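Fructosyl amine:oxygen oxidoreductase (Neosartorya fumigata, PDB 4WCT) probably catalyses the FAD-dependent oxidative deglycation of fructosyl amines (Amadori products), using oxygen as the electron acceptor. Local coordinates at residues Ala65-Ser77 against His172-Met185. Residues are numbered along the deposited sequence; the frame is centred on the assembly and turned at random. Where two conformers were deposited one is given.
Sequences AAGNDINKIMEHS and HKSGAGWIHAKKAM. With FAD (flavin-adenine dinucleotide), chain C.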
ATOM      1  N   ALA A  65       6.973  -7.336   0.334  1.00  7.18           N
ATOM      2  CA  ALA A  65       6.187  -6.335   1.024  1.00  7.68           C
ATOM      3  C   ALA A  65       5.865  -5.234   0.029  1.00  7.03           C
ATOM      4  O   ALA A  65       6.760  -4.713  -0.656  1.00  8.69           O
ATOM      5  CB  ALA A  65       6.920  -5.762   2.219  1.00  7.66           C
ATOM      6  N   ALA A  66       4.595  -4.842  -0.001  1.00  7.48           N
ATOM      7  CA  ALA A  66       4.161  -3.701  -0.834  1.00  8.09           C
ATOM      8  C   ALA A  66       4.827  -2.422  -0.327  1.00  8.10           C
ATOM      9  O   ALA A  66       5.133  -1.530  -1.122  1.00  9.56           O
ATOM     10  CB  ALA A  66       2.654  -3.554  -0.848  1.00  7.90           C
ATOM     11  N   GLY A  67       5.143  -2.381   0.968  1.00  8.38           N
ATOM     12  CA  GLY A  67       5.874  -1.238   1.524  1.00  9.35           C
ATOM     13  C   GLY A  67       7.346  -1.179   1.162  1.00 11.22           C
ATOM     14  O   GLY A  67       8.007  -0.190   1.457  1.00 10.78           O
ATOM     15  N   ASN A  68       7.890  -2.216   0.519  1.00  8.63           N
ATOM     16  CA  ASN A  68       9.311  -2.202   0.170  1.00  7.85           C
ATOM     17  C   ASN A  68       9.492  -1.528  -1.180  1.00  8.49           C
ATOM     18  O   ASN A  68       9.533  -2.195  -2.213  1.00  9.49           O
ATOM     19  CB  ASN A  68       9.881  -3.606   0.145  1.00 10.16           C
ATOM     20  CG  ASN A  68      11.362  -3.644  -0.101  1.00 10.65           C
ATOM     21  OD1 ASN A  68      11.995  -2.616  -0.358  1.00 14.70           O
ATOM     22  ND2 ASN A  68      11.901  -4.844  -0.200  1.00 12.98           N
ATOM     23  N   ASP A  69       9.503  -0.196  -1.133  1.00  9.03           N
ATOM     24  CA  ASP A  69       9.500   0.618  -2.321  1.00 10.46           C
ATOM     25  C   ASP A  69      10.275   1.888  -1.981  1.00  9.96           C
ATOM     26  O   ASP A  69      10.115   2.458  -0.885  1.00 11.32           O
ATOM     27  CB  ASP A  69       8.036   0.969  -2.656  1.00 13.04           C
ATOM     28  CG  ASP A  69       7.849   1.373  -4.083  1.00 17.23           C
ATOM     29  OD1 ASP A  69       8.806   1.968  -4.627  1.00 17.29           O
ATOM     30  OD2 ASP A  69       6.665   1.354  -4.545  1.00 16.85           O
ATOM     31  N   ILE A  70      11.044   2.388  -2.942  1.00  9.53           N
ATOM     32  CA  ILE A  70      11.808   3.617  -2.713  1.00  9.48           C
ATOM     33  C   ILE A  70      10.931   4.855  -2.523  1.00  9.59           C
ATOM     34  O   ILE A  70      11.337   5.830  -1.898  1.00  9.39           O
ATOM     35  CB  ILE A  70      12.829   3.894  -3.846  1.00 10.17           C
ATOM     36  CG1 ILE A  70      12.178   3.811  -5.223  1.00 10.73           C
ATOM     37  CG2 ILE A  70      14.042   2.979  -3.719  1.00 15.06           C
ATOM     38  CD1 ILE A  70      13.017   4.391  -6.335  1.00 11.73           C
ATOM     39  N   ASN A  71       9.675   4.786  -2.928  1.00  7.80           N
ATOM     40  CA  ASN A  71       8.764   5.859  -2.626  1.00  7.90           C
ATOM     41  C   ASN A  71       7.325   5.400  -2.687  1.00  8.91           C
ATOM     42  O   ASN A  71       7.016   4.413  -3.379  1.00  9.54           O
ATOM     43  CB  ASN A  71       8.997   7.064  -3.528  1.00  9.82           C
ATOM     44  CG  ASN A  71       9.322   6.684  -4.948  1.00 11.79           C
ATOM     45  OD1 ASN A  71       8.557   5.992  -5.599  1.00 13.10           O
ATOM     46  ND2 ASN A  71      10.497   7.112  -5.419  1.00 10.57           N
ATOM     47  N   LYS A  72       6.475   6.123  -1.974  1.00  7.19           N
ATOM     48  CA  LYS A  72       5.015   6.008  -2.046  1.00  7.50           C
ATOM     49  C   LYS A  72       4.444   7.414  -1.833  1.00  8.18           C
ATOM     50  O   LYS A  72       5.108   8.321  -1.301  1.00  7.80           O
ATOM     51  CB  LYS A  72       4.456   5.083  -0.929  1.00  8.23           C
ATOM     52  CG  LYS A  72       5.011   3.675  -0.958  1.00  8.36           C
ATOM     53  CD  LYS A  72       4.395   2.832  -2.068  1.00 10.24           C
ATOM     54  CE  LYS A  72       4.612   1.358  -1.793  1.00 12.41           C
ATOM     55  NZ  LYS A  72       4.375   0.522  -2.992  1.00 13.89           N
ATOM     56  N   ILE A  73       3.198   7.578  -2.239  1.00  7.99           N
ATOM     57  CA  ILE A  73       2.481   8.848  -2.098  1.00  8.01           C
ATOM     58  C   ILE A  73       1.885   8.949  -0.706  1.00  8.24           C
ATOM     59  O   ILE A  73       1.316   7.986  -0.208  1.00  7.65           O
ATOM     60  CB  ILE A  73       1.348   8.940  -3.134  1.00  9.07           C
ATOM     61  CG1 ILE A  73       1.909   8.774  -4.556  1.00  9.97           C
ATOM     62  CG2 ILE A  73       0.603  10.253  -2.933  1.00  9.37           C
ATOM     63  CD1 ILE A  73       0.859   8.642  -5.640  1.00 10.91           C
ATOM     64  N   MET A  74       2.021  10.120  -0.084  1.00  9.16           N
ATOM     65  CA  MET A  74       1.309  10.491   1.138  1.00  9.52           C
ATOM     66  C   MET A  74       0.407  11.693   0.800  1.00 10.60           C
ATOM     67  O   MET A  74       0.862  12.693   0.250  1.00 10.07           O
ATOM     68  CB  MET A  74       2.305  10.887   2.247  1.00  9.94           C
ATOM     69  CG  MET A  74       1.710  11.692   3.443  1.00 12.22           C
ATOM     70  SD  MET A  74       0.551  10.745   4.397  1.00 17.46           S
ATOM     71  CE  MET A  74      -0.592  11.975   5.022  1.00 22.02           C
ATOM     72  N   GLU A  75      -0.856  11.610   1.193  1.00 11.19           N
ATOM     73  CA  GLU A  75      -1.771  12.734   1.038  1.00 13.32           C
ATOM     74  C   GLU A  75      -2.790  12.704   2.155  1.00 13.17           C
ATOM     75  O   GLU A  75      -3.379  11.659   2.458  1.00 13.46           O
ATOM     76  CB  GLU A  75      -2.499  12.677  -0.290  1.00 17.59           C
ATOM     77  CG  GLU A  75      -3.289  13.977  -0.508  1.00 25.29           C
ATOM     78  CD  GLU A  75      -4.307  13.905  -1.609  1.00 38.08           C
ATOM     79  OE1 GLU A  75      -4.634  12.780  -2.053  1.00 34.92           O
ATOM     80  OE2 GLU A  75      -4.773  14.996  -2.025  1.00 32.37           O
ATOM     81  N   HIS A  76      -3.058  13.877   2.703  1.00 12.02           N
ATOM     82  CA  HIS A  76      -4.127  14.073   3.647  1.00 12.22           C
ATOM     83  C   HIS A  76      -5.029  15.225   3.155  1.00 14.94           C
ATOM     84  O   HIS A  76      -4.547  16.324   2.872  1.00 16.96           O
ATOM     85  CB  HIS A  76      -3.560  14.448   5.017  1.00 11.09           C
ATOM     86  CG  HIS A  76      -4.617  14.864   5.987  1.00 12.88           C
ATOM     87  ND1 HIS A  76      -5.689  14.054   6.291  1.00 12.81           N
ATOM     88  CD2 HIS A  76      -4.864  16.056   6.576  1.00 12.57           C
ATOM     89  CE1 HIS A  76      -6.530  14.714   7.070  1.00 15.36           C
ATOM     90  NE2 HIS A  76      -6.031  15.918   7.291  1.00 15.34           N
ATOM     91  N   SER A  77      -6.336  14.988   3.155  1.00 13.21           N
ATOM     92  CA  SER A  77      -7.325  16.022   2.818  1.00 16.79           C
ATOM     93  C   SER A  77      -8.393  16.103   3.907  1.00 18.87           C
ATOM     94  O   SER A  77      -8.945  15.094   4.337  1.00 18.77           O
ATOM     95  CB  SER A  77      -8.001  15.689   1.493  1.00 24.57           C
ATOM     96  OG  SER A  77      -7.020  15.550   0.493  1.00 35.40           O
ATOM     97  N   HIS A 172      -1.982  20.215  -5.072  1.00 13.46           N
ATOM     98  CA  HIS A 172      -2.200  20.260  -3.612  1.00 18.38           C
ATOM     99  C   HIS A 172      -0.774  20.433  -3.037  1.00 18.69           C
ATOM    100  O   HIS A 172       0.028  19.519  -3.124  1.00 16.53           O
ATOM    101  CB  HIS A 172      -2.809  18.886  -3.181  1.00 18.82           C
ATOM    102  CG  HIS A 172      -2.955  18.710  -1.703  1.00 20.72           C
ATOM    103  ND1 HIS A 172      -3.581  17.618  -1.150  1.00 27.13           N
ATOM    104  CD2 HIS A 172      -2.754  19.580  -0.684  1.00 27.75           C
ATOM    105  CE1 HIS A 172      -3.681  17.779   0.157  1.00 28.97           C
ATOM    106  NE2 HIS A 172      -3.175  18.959   0.468  1.00 32.56           N
ATOM    107  N   LYS A 173      -0.424  21.622  -2.565  1.00 19.00           N
ATOM    108  CA  LYS A 173       0.948  21.898  -2.162  1.00 20.00           C
ATOM    109  C   LYS A 173       1.364  21.375  -0.777  1.00 24.95           C
ATOM    110  O   LYS A 173       2.516  21.015  -0.580  1.00 42.21           O
ATOM    111  CB  LYS A 173       1.181  23.398  -2.209  1.00 28.98           C
ATOM    112  CG  LYS A 173       1.861  23.876  -3.470  1.00 38.06           C
ATOM    113  CD  LYS A 173       1.960  25.397  -3.498  1.00 42.90           C
ATOM    114  CE  LYS A 173       0.796  26.034  -4.248  1.00 55.97           C
ATOM    115  NZ  LYS A 173       1.258  27.117  -5.168  1.00 62.40           N
ATOM    116  N   SER A 174       0.518  21.601   0.218  1.00 22.79           N
ATOM    117  CA  SER A 174       0.839  21.292   1.610  1.00 23.73           C
ATOM    118  C   SER A 174       0.023  20.078   2.052  1.00 21.00           C
ATOM    119  O   SER A 174      -1.117  19.905   1.624  1.00 24.71           O
ATOM    120  CB  SER A 174       0.462  22.498   2.485  1.00 27.37           C
ATOM    121  OG  SER A 174       1.297  23.592   2.163  1.00 40.42           O
ATOM    122  N   GLY A 175       0.582  19.251   2.934  1.00 13.21           N
ATOM    123  CA  GLY A 175      -0.167  18.127   3.430  1.00 14.00           C
ATOM    124  C   GLY A 175      -0.072  16.906   2.532  1.00 12.51           C
ATOM    125  O   GLY A 175      -0.836  15.990   2.663  1.00 11.34           O
ATOM    126  N   ALA A 176       0.869  16.918   1.595  1.00 12.27           N
ATOM    127  CA  ALA A 176       1.004  15.850   0.626  1.00 10.30           C
ATOM    128  C   ALA A 176       2.414  15.845   0.068  1.00 12.15           C
ATOM    129  O   ALA A 176       3.143  16.853   0.117  1.00  9.96           O
ATOM    130  CB  ALA A 176      -0.036  16.011  -0.498  1.00 10.75           C
ATOM    131  N   GLY A 177       2.831  14.679  -0.428  1.00  9.69           N
ATOM    132  CA  GLY A 177       4.164  14.499  -0.983  1.00  8.66           C
ATOM    133  C   GLY A 177       4.468  13.030  -1.105  1.00  9.73           C
ATOM    134  O   GLY A 177       3.587  12.242  -1.438  1.00  8.43           O
ATOM    135  N   TRP A 178       5.714  12.655  -0.827  1.00  8.20           N
ATOM    136  CA  TRP A 178       6.105  11.284  -0.908  1.00  9.34           C
ATOM    137  C   TRP A 178       6.896  10.832   0.304  1.00  9.82           C
ATOM    138  O   TRP A 178       7.465  11.642   1.065  1.00  8.78           O
ATOM    139  CB  TRP A 178       6.888  11.029  -2.193  1.00  9.97           C
ATOM    140  CG  TRP A 178       8.219  11.751  -2.294  1.00  9.72           C
ATOM    141  CD1 TRP A 178       8.454  12.948  -2.893  1.00 12.61           C
ATOM    142  CD2 TRP A 178       9.502  11.218  -1.958  1.00  9.56           C
ATOM    143  NE1 TRP A 178       9.786  13.236  -2.866  1.00 12.76           N
ATOM    144  CE2 TRP A 178      10.459  12.205  -2.263  1.00 10.74           C
ATOM    145  CE3 TRP A 178       9.925  10.040  -1.363  1.00 10.42           C
ATOM    146  CZ2 TRP A 178      11.831  12.015  -2.068  1.00 11.11           C
ATOM    147  CZ3 TRP A 178      11.302   9.874  -1.104  1.00 10.02           C
ATOM    148  CH2 TRP A 178      12.236  10.834  -1.491  1.00 12.02           C
ATOM    149  N   ILE A 179       6.883   9.515   0.518  1.00  9.11           N
ATOM    150  CA  ILE A 179       7.602   8.919   1.614  1.00  8.97           C
ATOM    151  C   ILE A 179       8.592   7.885   1.107  1.00  8.94           C
ATOM    152  O   ILE A 179       8.333   7.176   0.129  1.00  8.51           O
ATOM    153  CB  ILE A 179       6.629   8.277   2.635  1.00  9.84           C
ATOM    154  CG1 ILE A 179       5.688   7.310   1.937  1.00 12.95           C
ATOM    155  CG2 ILE A 179       5.826   9.382   3.321  1.00 10.06           C
ATOM    156  CD1 ILE A 179       5.134   6.228   2.838  1.00 13.16           C
ATOM    157  N   HIS A 180       9.738   7.785   1.774  1.00  8.17           N
ATOM    158  CA  HIS A 180      10.667   6.728   1.464  1.00  8.14           C
ATOM    159  C   HIS A 180      10.250   5.485   2.213  1.00  8.45           C
ATOM    160  O   HIS A 180      10.664   5.269   3.361  1.00  8.54           O
ATOM    161  CB  HIS A 180      12.098   7.109   1.807  1.00  9.56           C
ATOM    162  CG  HIS A 180      13.116   6.276   1.097  1.00 10.22           C
ATOM    163  ND1 HIS A 180      13.099   4.895   1.104  1.00  9.94           N
ATOM    164  CD2 HIS A 180      14.117   6.635   0.258  1.00 10.43           C
ATOM    165  CE1 HIS A 180      14.062   4.444   0.324  1.00 12.49           C
ATOM    166  NE2 HIS A 180      14.713   5.483  -0.181  1.00 12.07           N
ATOM    167  N   ALA A 181       9.337   4.729   1.626  1.00  8.57           N
ATOM    168  CA  ALA A 181       8.629   3.672   2.383  1.00  8.28           C
ATOM    169  C   ALA A 181       9.610   2.609   2.865  1.00  9.19           C
ATOM    170  O   ALA A 181       9.506   2.124   4.020  1.00  9.26           O
ATOM    171  CB  ALA A 181       7.523   3.042   1.532  1.00  9.12           C
ATOM    172  N   LYS A 182      10.553   2.245   2.006  0.50  8.30           N
ATOM    173  CA  LYS A 182      11.511   1.201   2.329  0.50  8.71           C
ATOM    174  C   LYS A 182      12.355   1.586   3.544  0.50  8.86           C
ATOM    175  O   LYS A 182      12.442   0.829   4.529  0.50  9.11           O
ATOM    176  CB  LYS A 182      12.413   0.951   1.139  0.50  8.01           C
ATOM    177  CG  LYS A 182      13.466  -0.105   1.384  0.50  8.62           C
ATOM    178  CD  LYS A 182      14.274  -0.312   0.125  0.50  9.08           C
ATOM    179  CE  LYS A 182      15.217  -1.493   0.229  0.50  9.77           C
ATOM    180  NZ  LYS A 182      15.799  -1.741  -1.115  0.50 11.75           N
ATOM    181  N   LYS A 183      12.945   2.779   3.501  1.00  9.45           N
ATOM    182  CA  LYS A 183      13.761   3.245   4.635  1.00  8.23           C
ATOM    183  C   LYS A 183      12.956   3.483   5.902  1.00  9.16           C
ATOM    184  O   LYS A 183      13.447   3.197   7.018  1.00  8.63           O
ATOM    185  CB  LYS A 183      14.552   4.510   4.273  1.00  9.65           C
ATOM    186  CG  LYS A 183      15.752   4.215   3.406  1.00 11.74           C
ATOM    187  CD  LYS A 183      16.547   5.465   3.067  1.00 16.77           C
ATOM    188  CE  LYS A 183      17.654   5.073   2.114  1.00 21.15           C
ATOM    189  NZ  LYS A 183      18.581   6.200   1.929  1.00 24.51           N
ATOM    190  N   ALA A 184      11.702   3.909   5.753  1.00  7.81           N
ATOM    191  CA  ALA A 184      10.874   4.140   6.920  1.00  7.34           C
ATOM    192  C   ALA A 184      10.482   2.811   7.571  1.00  8.83           C
ATOM    193  O   ALA A 184      10.455   2.680   8.772  1.00  7.85           O
ATOM    194  CB  ALA A 184       9.658   4.940   6.544  1.00  8.66           C
ATOM    195  N   MET A 185      10.241   1.795   6.761  1.00  8.17           N
ATOM    196  CA  MET A 185       9.921   0.463   7.286  1.00  8.59           C
ATOM    197  C   MET A 185      11.140  -0.132   8.004  1.00  8.28           C
ATOM    198  O   MET A 185      11.018  -0.668   9.106  1.00  8.83           O
ATOM    199  CB  MET A 185       9.440  -0.457   6.147  1.00 11.07           C
ATOM    200  CG  MET A 185       9.137  -1.850   6.619  1.00 11.56           C
ATOM    201  SD  MET A 185       8.326  -2.795   5.276  1.00 17.18           S
ATOM    202  CE  MET A 185       9.521  -2.656   4.000  1.00 13.51           C
TER
HETATM  203  PA  FAD C 500       3.042  -5.520   3.102  1.00  7.84           P
HETATM  204  O1A FAD C 500       3.782  -4.223   3.260  1.00  7.95           O
HETATM  205  O2A FAD C 500       2.968  -6.199   1.771  1.00  8.24           O
HETATM  206  O5B FAD C 500       3.663  -6.506   4.157  1.00  7.42           O
HETATM  207  C5B FAD C 500       3.169  -7.850   4.254  1.00  8.02           C
HETATM  208  C4B FAD C 500       4.251  -8.696   4.916  1.00  8.76           C
HETATM  209  O4B FAD C 500       3.699 -10.014   5.234  1.00  9.41           O
HETATM  210  C3B FAD C 500       5.486  -8.926   4.049  1.00  8.36           C
HETATM  211  O3B FAD C 500       6.696  -8.519   4.708  1.00  9.11           O
HETATM  212  C2B FAD C 500       5.473 -10.435   3.792  1.00  8.78           C
HETATM  213  O2B FAD C 500       6.750 -11.034   3.585  1.00  9.25           O
HETATM  214  C1B FAD C 500       4.719 -10.958   5.018  1.00  8.19           C
HETATM  215  N9A FAD C 500       4.109 -12.282   4.767  1.00  9.37           N
HETATM  216  C8A FAD C 500       3.551 -12.732   3.628  1.00  9.84           C
HETATM  217  N7A FAD C 500       3.161 -14.020   3.768  1.00  9.02           N
HETATM  218  C5A FAD C 500       3.408 -14.347   5.063  1.00  8.42           C
HETATM  219  C6A FAD C 500       3.295 -15.566   5.853  1.00  8.17           C
HETATM  220  N6A FAD C 500       2.768 -16.683   5.320  1.00  8.62           N
HETATM  221  N1A FAD C 500       3.765 -15.523   7.118  1.00  8.53           N
HETATM  222  C2A FAD C 500       4.275 -14.423   7.687  1.00  9.08           C
HETATM  223  N3A FAD C 500       4.445 -13.281   7.000  1.00  8.95           N
HETATM  224  C4A FAD C 500       4.034 -13.214   5.710  1.00  8.52           C
HETATM  225  N1  FAD C 500      -0.066   3.026  -0.596  1.00  8.32           N
HETATM  226  C2  FAD C 500       0.021   4.371  -0.303  1.00  8.89           C
HETATM  227  O2  FAD C 500      -0.338   4.729   0.817  1.00  8.36           O
HETATM  228  N3  FAD C 500       0.581   5.237  -1.150  1.00  7.47           N
HETATM  229  C4  FAD C 500       0.959   4.876  -2.395  1.00  7.08           C
HETATM  230  O4  FAD C 500       1.477   5.663  -3.234  1.00  8.88           O
HETATM  231  C4X FAD C 500       0.870   3.479  -2.783  1.00  7.48           C
HETATM  232  N5  FAD C 500       1.261   3.070  -4.019  1.00  9.19           N
HETATM  233  C5X FAD C 500       1.392   1.727  -4.248  1.00  9.76           C
HETATM  234  C6  FAD C 500       2.005   1.255  -5.405  1.00  8.71           C
HETATM  235  C7  FAD C 500       2.034  -0.102  -5.669  1.00  8.32           C
HETATM  236  C7M FAD C 500       2.758  -0.583  -6.874  1.00  8.65           C
HETATM  237  C8  FAD C 500       1.474  -1.039  -4.687  1.00  9.90           C
HETATM  238  C8M FAD C 500       1.514  -2.509  -4.888  1.00  9.29           C
HETATM  239  C9  FAD C 500       0.960  -0.591  -3.495  1.00  8.56           C
HETATM  240  C9A FAD C 500       0.847   0.763  -3.259  1.00  9.08           C
HETATM  241  N10 FAD C 500       0.238   1.227  -2.090  1.00  7.40           N
HETATM  242  C10 FAD C 500       0.331   2.587  -1.791  1.00  7.50           C
HETATM  243  C1' FAD C 500      -0.393   0.381  -1.087  1.00  7.28           C
HETATM  244  C2' FAD C 500       0.537   0.025   0.062  1.00  6.77           C
HETATM  245  O2' FAD C 500       1.763  -0.405  -0.513  1.00  7.83           O
HETATM  246  C3' FAD C 500      -0.109  -1.100   0.881  1.00  6.94           C
HETATM  247  O3' FAD C 500      -1.480  -0.778   1.161  1.00  7.61           O
HETATM  248  C4' FAD C 500       0.650  -1.362   2.185  1.00  7.18           C
HETATM  249  O4' FAD C 500       2.053  -1.381   1.924  1.00  8.43           O
HETATM  250  C5' FAD C 500       0.218  -2.724   2.712  1.00  7.16           C
HETATM  251  O5' FAD C 500       0.881  -2.962   3.953  1.00  7.03           O
HETATM  252  P   FAD C 500       0.796  -4.419   4.626  1.00  7.80           P
HETATM  253  O1P FAD C 500       1.625  -4.384   5.890  1.00  8.31           O
HETATM  254  O2P FAD C 500      -0.665  -4.797   4.667  1.00  7.92           O
HETATM  255  O3P FAD C 500       1.523  -5.359   3.548  1.00  6.52           O
HETATM  256  O   HOH W   1      13.206  -2.397  -2.907  1.00 28.75           O
HETATM  257  O   HOH W   2      -4.139  18.801   3.712  1.00 30.01           O
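K72 and I179 exchange a pair of backbone hydrogen bonds, as do M74 and G177, joining strands 72-75 and 176-179 antiparallel. Packing is tight along this ladder and at the end where I70 and N71 meet H180 and A181. The CB of A181, at the start of helix 181-194, sits 3.6 Å from K72 CG, and I179 lays CG1 along the K72 carbonyl and CB. The carbonyl oxygen of I70 lies over the centre of the H180 ring, 3.4 Å above its plane, while K183 CG rests on the opposite face, toward its rim; H180 ND1 caps the helix by accepting from K183 N. Farther along, H172 ND1 donates to the anti lone pair of E75 OE2 at 3.0 Å, almost exactly in the ring plane, with the carboxylate turned 57° from it. With chi1 at -172°, E75 swings its extended chain away from its own N to the ring edge. The looser side is at N68 and K182, both partly exposed: they run side by side in one modelled conformer of K182, and N68 ND2 donates to S62 O. K72, bent at chi2 (-76°), brings NZ to 3.5 Å from FAD C5X; D69 OD2 is shared between this NZ and K297 NZ. Strand 72-75 also binds the flavin through I73, whose N donates to FAD O4 at 2.8 Å and whose O accepts from FAD N3, fixing that edge with backbone atoms.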